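Local coordinates for heme-binding protein A (PDB 3TPA) that probably binds glutathione as the extracytoplasmic solute-binding component of a bacterial transport system, despite a name that refers to heme, at residues 44-49 against 153-158; 123-128 against 157-162. The protein carries 1 engineered substitution. All blocks are in the same frame, centred on the assembly; numbering follows the deposited sequence.

Interaction 1: 44-49 against 153-158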
loop_
_atom_site.group_PDB
_atom_site.type_symbol
_atom_site.label_atom_id
_atom_site.label_comp_id
_atom_site.label_asym_id
_atom_site.label_seq_id
_atom_site.Cartn_x
_atom_site.Cartn_y
_atom_site.Cartn_z
ATOM N N VAL A 44 -15.733 -6.971 -2.687
ATOM C CA VAL A 44 -15.359 -7.518 -1.377
ATOM C C VAL A 44 -14.502 -6.484 -0.646
ATOM O O VAL A 44 -13.864 -5.645 -1.286
ATOM C CB VAL A 44 -14.595 -8.856 -1.507
ATOM C CG1 VAL A 44 -15.398 -9.850 -2.341
ATOM C CG2 VAL A 44 -13.198 -8.630 -2.135
ATOM N N GLU A 45 -14.496 -6.522 0.686
ATOM C CA GLU A 45 -13.806 -5.505 1.479
ATOM C C GLU A 45 -12.808 -6.170 2.415
ATOM O O GLU A 45 -13.027 -7.293 2.834
ATOM C CB GLU A 45 -14.815 -4.747 2.347
ATOM C CG GLU A 45 -16.063 -4.273 1.618
ATOM C CD GLU A 45 -15.847 -2.964 0.913
ATOM O OE1 GLU A 45 -16.845 -2.291 0.577
ATOM O OE2 GLU A 45 -14.670 -2.604 0.702
ATOM N N PHE A 46 -11.731 -5.475 2.776
ATOM C CA PHE A 46 -10.780 -6.042 3.739
ATOM C C PHE A 46 -11.414 -6.093 5.137
ATOM O O PHE A 46 -12.012 -5.121 5.580
ATOM C CB PHE A 46 -9.500 -5.202 3.801
ATOM C CG PHE A 46 -8.665 -5.256 2.543
ATOM C CD1 PHE A 46 -7.903 -6.367 2.250
ATOM C CD2 PHE A 46 -8.623 -4.176 1.677
ATOM C CE1 PHE A 46 -7.137 -6.412 1.105
ATOM C CE2 PHE A 46 -7.854 -4.210 0.534
ATOM C CZ PHE A 46 -7.104 -5.332 0.249
ATOM N N LYS A 47 -11.303 -7.220 5.826
ATOM C CA LYS A 47 -11.730 -7.276 7.222
ATOM C C LYS A 47 -10.948 -6.207 7.972
ATOM O O LYS A 47 -9.799 -5.936 7.623
ATOM C CB LYS A 47 -11.462 -8.661 7.833
ATOM C CG LYS A 47 -12.382 -9.768 7.317
ATOM C CD LYS A 47 -12.100 -11.108 7.997
ATOM C CE LYS A 47 -13.174 -12.142 7.675
ATOM N NZ LYS A 47 -14.499 -11.811 8.286
ATOM N N ALA A 48 -11.569 -5.585 8.977
ATOM C CA ALA A 48 -10.926 -4.506 9.736
ATOM C C ALA A 48 -9.567 -4.925 10.295
ATOM O O ALA A 48 -9.441 -5.964 10.935
ATOM C CB ALA A 48 -11.835 -4.025 10.862
ATOM N N GLY A 49 -8.548 -4.117 10.022
ATOM C CA GLY A 49 -7.209 -4.369 10.532
ATOM C C GLY A 49 -6.475 -5.516 9.860
ATOM O O GLY A 49 -5.375 -5.878 10.263
ATOM N N PHE A 153 -5.565 -11.510 -6.966
ATOM C CA PHE A 153 -6.646 -10.758 -7.586
ATOM C C PHE A 153 -7.831 -10.495 -6.655
ATOM O O PHE A 153 -8.404 -9.411 -6.678
ATOM C CB PHE A 153 -7.135 -11.449 -8.866
ATOM C CG PHE A 153 -8.213 -10.674 -9.572
ATOM C CD1 PHE A 153 -7.920 -9.459 -10.176
ATOM C CD2 PHE A 153 -9.528 -11.131 -9.592
ATOM C CE1 PHE A 153 -8.916 -8.721 -10.806
ATOM C CE2 PHE A 153 -10.526 -10.398 -10.222
ATOM C CZ PHE A 153 -10.220 -9.192 -10.830
ATOM N N ILE A 154 -8.216 -11.481 -5.853
ATOM C CA ILE A 154 -9.321 -11.272 -4.899
ATOM C C ILE A 154 -9.059 -10.075 -3.957
ATOM O O ILE A 154 -9.966 -9.286 -3.650
ATOM C CB ILE A 154 -9.685 -12.565 -4.098
ATOM C CG1 ILE A 154 -11.078 -12.422 -3.465
ATOM C CG2 ILE A 154 -8.630 -12.911 -3.022
ATOM C CD1 ILE A 154 -12.161 -12.025 -4.448
ATOM N N THR A 155 -7.818 -9.905 -3.518
ATOM C CA THR A 155 -7.498 -8.730 -2.698
ATOM C C THR A 155 -7.439 -7.446 -3.525
ATOM O O THR A 155 -7.803 -6.378 -3.046
ATOM C CB THR A 155 -6.229 -8.907 -1.840
ATOM O OG1 THR A 155 -5.142 -9.290 -2.665
ATOM C CG2 THR A 155 -6.436 -9.996 -0.796
ATOM N N THR A 156 -7.008 -7.540 -4.779
ATOM C CA THR A 156 -7.053 -6.366 -5.644
ATOM C C THR A 156 -8.479 -5.804 -5.762
ATOM O O THR A 156 -8.678 -4.589 -5.781
ATOM C CB THR A 156 -6.453 -6.665 -7.033
ATOM O OG1 THR A 156 -5.084 -7.051 -6.860
ATOM C CG2 THR A 156 -6.528 -5.427 -7.947
ATOM N N VAL A 157 -9.464 -6.694 -5.815
ATOM C CA VAL A 157 -10.875 -6.319 -5.957
ATOM C C VAL A 157 -11.393 -5.488 -4.772
ATOM O O VAL A 157 -12.377 -4.745 -4.904
ATOM C CB VAL A 157 -11.759 -7.575 -6.132
ATOM C CG1 VAL A 157 -13.238 -7.234 -6.056
ATOM C CG2 VAL A 157 -11.438 -8.244 -7.454
ATOM N N ALA A 158 -10.723 -5.620 -3.629
ATOM C CA ALA A 158 -11.075 -4.889 -2.408
ATOM C C ALA A 158 -10.383 -3.523 -2.304
ATOM O O ALA A 158 -10.617 -2.753 -1.366
ATOM C CB ALA A 158 -10.734 -5.741 -1.177
HETATM O O HOH W 1 -11.908 -2.878 1.019
#

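Interaction 2: 123-128 against 157-162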
loop_
_atom_site.group_PDB
_atom_site.type_symbol
_atom_site.label_atom_id
_atom_site.label_comp_id
_atom_site.label_asym_id
_atom_site.label_seq_id
_atom_site.Cartn_x
_atom_site.Cartn_y
_atom_site.Cartn_z
ATOM N N ASN A 123 -3.388 0.246 -13.607
ATOM C CA ASN A 123 -2.098 -0.089 -14.220
ATOM C C ASN A 123 -1.057 -0.587 -13.218
ATOM O O ASN A 123 -0.327 -1.539 -13.490
ATOM C CB ASN A 123 -1.545 1.112 -15.005
ATOM C CG ASN A 123 -2.317 1.356 -16.285
ATOM O OD1 ASN A 123 -2.131 0.656 -17.279
ATOM N ND2 ASN A 123 -3.209 2.332 -16.257
ATOM N N TRP A 124 -0.995 0.047 -12.054
ATOM C CA TRP A 124 -0.046 -0.382 -11.028
ATOM C C TRP A 124 -0.278 -1.835 -10.613
ATOM O O TRP A 124 0.678 -2.552 -10.332
ATOM C CB TRP A 124 -0.089 0.542 -9.814
ATOM C CG TRP A 124 0.470 1.910 -10.086
ATOM C CD1 TRP A 124 1.412 2.240 -11.024
ATOM C CD2 TRP A 124 0.102 3.136 -9.441
ATOM N NE1 TRP A 124 1.666 3.591 -10.986
ATOM C CE2 TRP A 124 0.874 4.166 -10.026
ATOM C CE3 TRP A 124 -0.798 3.466 -8.419
ATOM C CZ2 TRP A 124 0.774 5.490 -9.625
ATOM C CZ3 TRP A 124 -0.897 4.784 -8.026
ATOM C CH2 TRP A 124 -0.115 5.781 -8.626
ATOM N N MET A 125 -1.543 -2.254 -10.576
ATOM C CA MET A 125 -1.908 -3.626 -10.215
ATOM C C MET A 125 -1.953 -4.577 -11.423
ATOM O O MET A 125 -2.428 -5.712 -11.326
ATOM C CB MET A 125 -3.248 -3.645 -9.467
ATOM C CG MET A 125 -3.274 -2.744 -8.235
ATOM S SD MET A 125 -1.860 -2.993 -7.132
ATOM C CE MET A 125 -2.127 -4.684 -6.604
ATOM N N ASN A 126 -1.467 -4.094 -12.559
ATOM C CA ASN A 126 -1.289 -4.918 -13.751
ATOM C C ASN A 126 -2.563 -5.534 -14.290
ATOM O O ASN A 126 -2.528 -6.590 -14.903
ATOM C CB ASN A 126 -0.254 -6.015 -13.501
ATOM C CG ASN A 126 1.006 -5.490 -12.853
ATOM O OD1 ASN A 126 1.732 -4.676 -13.432
ATOM N ND2 ASN A 126 1.278 -5.958 -11.639
ATOM N N LEU A 127 -3.692 -4.879 -14.070
ATOM C CA LEU A 127 -4.945 -5.390 -14.625
ATOM C C LEU A 127 -5.002 -5.374 -16.158
ATOM O O LEU A 127 -5.693 -6.192 -16.751
ATOM C CB LEU A 127 -6.146 -4.638 -14.044
ATOM C CG LEU A 127 -6.259 -4.822 -12.529
ATOM C CD1 LEU A 127 -7.539 -4.214 -12.021
ATOM C CD2 LEU A 127 -6.186 -6.294 -12.180
ATOM N N PRO A 128 -4.310 -4.425 -16.812
ATOM C CA PRO A 128 -4.439 -4.483 -18.273
ATOM C C PRO A 128 -3.997 -5.837 -18.823
ATOM O O PRO A 128 -4.470 -6.268 -19.867
ATOM C CB PRO A 128 -3.482 -3.392 -18.751
ATOM C CG PRO A 128 -3.435 -2.402 -17.627
ATOM C CD PRO A 128 -3.548 -3.243 -16.365
ATOM N N VAL A 157 -9.464 -6.694 -5.815
ATOM C CA VAL A 157 -10.875 -6.319 -5.957
ATOM C C VAL A 157 -11.393 -5.488 -4.772
ATOM O O VAL A 157 -12.377 -4.745 -4.904
ATOM C CB VAL A 157 -11.759 -7.575 -6.132
ATOM C CG1 VAL A 157 -13.238 -7.234 -6.056
ATOM C CG2 VAL A 157 -11.438 -8.244 -7.454
ATOM N N ALA A 158 -10.723 -5.620 -3.629
ATOM C CA ALA A 158 -11.075 -4.889 -2.408
ATOM C C ALA A 158 -10.383 -3.523 -2.304
ATOM O O ALA A 158 -10.617 -2.753 -1.366
ATOM C CB ALA A 158 -10.734 -5.741 -1.177
ATOM N N MET A 159 -9.531 -3.216 -3.276
ATOM C CA MET A 159 -8.798 -1.959 -3.225
ATOM C C MET A 159 -9.685 -0.794 -3.622
ATOM O O MET A 159 -10.653 -0.952 -4.377
ATOM C CB MET A 159 -7.535 -2.047 -4.105
ATOM C CG MET A 159 -6.505 -3.061 -3.603
ATOM S SD MET A 159 -5.074 -3.195 -4.711
ATOM C CE MET A 159 -4.426 -1.529 -4.640
ATOM N N ASP A 160 -9.352 0.375 -3.093
ATOM C CA ASP A 160 -10.145 1.595 -3.270
ATOM C C ASP A 160 -10.472 1.978 -4.704
ATOM O O ASP A 160 -11.583 2.456 -4.973
ATOM C CB ASP A 160 -9.463 2.764 -2.573
ATOM C CG ASP A 160 -9.296 2.524 -1.105
ATOM O OD1 ASP A 160 -8.514 1.630 -0.745
ATOM O OD2 ASP A 160 -9.947 3.216 -0.314
ATOM N N PHE A 161 -9.516 1.787 -5.616
ATOM C CA PHE A 161 -9.705 2.166 -7.020
ATOM C C PHE A 161 -10.831 1.377 -7.705
ATOM O O PHE A 161 -11.359 1.784 -8.749
ATOM C CB PHE A 161 -8.384 2.031 -7.813
ATOM C CG PHE A 161 -8.015 0.605 -8.228
ATOM C CD1 PHE A 161 -8.161 0.189 -9.551
ATOM C CD2 PHE A 161 -7.458 -0.281 -7.319
ATOM C CE1 PHE A 161 -7.783 -1.075 -9.945
ATOM C CE2 PHE A 161 -7.077 -1.572 -7.708
ATOM C CZ PHE A 161 -7.239 -1.970 -9.018
ATOM N N LEU A 162 -11.213 0.258 -7.106
ATOM C CA LEU A 162 -12.318 -0.541 -7.660
ATOM C C LEU A 162 -13.641 -0.325 -6.916
ATOM O O LEU A 162 -14.504 -1.194 -6.885
ATOM C CB LEU A 162 -11.919 -2.027 -7.779
ATOM C CG LEU A 162 -10.836 -2.239 -8.846
ATOM C CD1 LEU A 162 -10.355 -3.701 -8.888
ATOM C CD2 LEU A 162 -11.327 -1.821 -10.254
#

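Interaction 1: 44-49 against 153-158
Val44 and Phe46 close around Ala158, whose CB drives into the dense half of this contact. The methyl sits over one face of the Phe46 ring, 3.9 Å from the ring centroid and 18° off its normal, as a CH-pi contact displaced toward the rim at CE2. The same residue meets the strand backbone: Ala158 CA lies 3.1 Å from Val44 O in a CA-H...O contact. A chi1 of -54° turns CG1 of Val44 anti to the carbonyl carbon and leaves CG2 between backbone N and carbonyl carbon; there Val44 CG2 rests 3.9 Å from Ala158 CB and 3.6 Å from Ile154 O, with Ile154 CD1 and Val157 CG1 slightly farther off. Trp61 of strand 53-63 touches both Val44 and Ile154.

Phe46 CZ also lies 3.5 Å from Thr155 O, which approaches the ring obliquely. The side chains of Thr155 and Phe46 overlap less, crossing at about a right angle with Thr155 CB 4.0 Å from Phe46 CE1. No direct hydrogen bond joins the segments. On the looser, watery side one molecule bridges them, donating to Ala158 O (2.7 Å) and Glu45 OE2 and accepting from Phe46 N; the Glu45 carboxylate is also held by a salt bridge to Arg42 and a hydrogen bond to Asn41. Thus an outermost strand of an antiparallel sheet is covered by the short helix 153-156 and the turn after it, within a solute-binding protein of family 5.

Interaction 2: 123-128 against 157-162
Met125 reaches across to Met159 and Phe161 in a buried, wholly apolar contact. Its CB starts 4.4 Å from Phe161 CZ. CG comes 4.0 Å from Phe161 CE2, obliquely to the ring, and is as close to SD and CE of Met159. Bends at chi2 (-50°) and chi3 (-64°) then fold the chain so that SD and CE both lie against the other thioether: Met125 SD is 3.9 Å from Met159 CE, and Met125 CE ends 3.8 Å from Met159 SD. The two methionines therefore meet tip to tip, each methyl beside the other's sulfur. Thr156 of helix 153-156 also touches Met125.

Leu127 comes from the opposite direction to Phe161. Its CD1 meets the ring at the edge, near the ring plane, 3.8 Å from CZ, and continues to Leu162 CD1 at 4.2 Å. Met159 SD also lies at the edge of this ring, whereas Leu162 CG covers one face 3.4 Å above the plane. The aromatic group is thus held by neighbours at its rim and over a face, and its own segment supplies two of them.

Met125 and Leu127 flank Asn126, the C-prime residue with positive phi in a Schellman motif: Asn126 N bonds to Asn123 O and Leu127 N to Phe122 O. The chain leaves helix 120-124 here and at once enters helix 127-130, a helix-terminating Schellman turn whose neighbouring apolar side chains pack onto the loop and 3-10 turn after helix 153-156.

In the fold
The two contacts lie about 11 Å apart, centre to centre, and share Val157 and Ala158 just after helix 153-156. Along the chain strand 44-46 comes first, then residues 123-128, and both are met by the stretch 153-162. Interaction 1 uses the side of that stretch toward an outer strand of the five-stranded antiparallel sheet; interaction 2 uses side chains directed at the junction of helices 120-124 and 127-130. Thr156, packing on Met125, Phe161 and Leu162, and Phe153, packing on Leu127, join them. One short segment thereby ties the sheet edge to the helices leading into strand 131-136, within one lobe of the solute-binding fold.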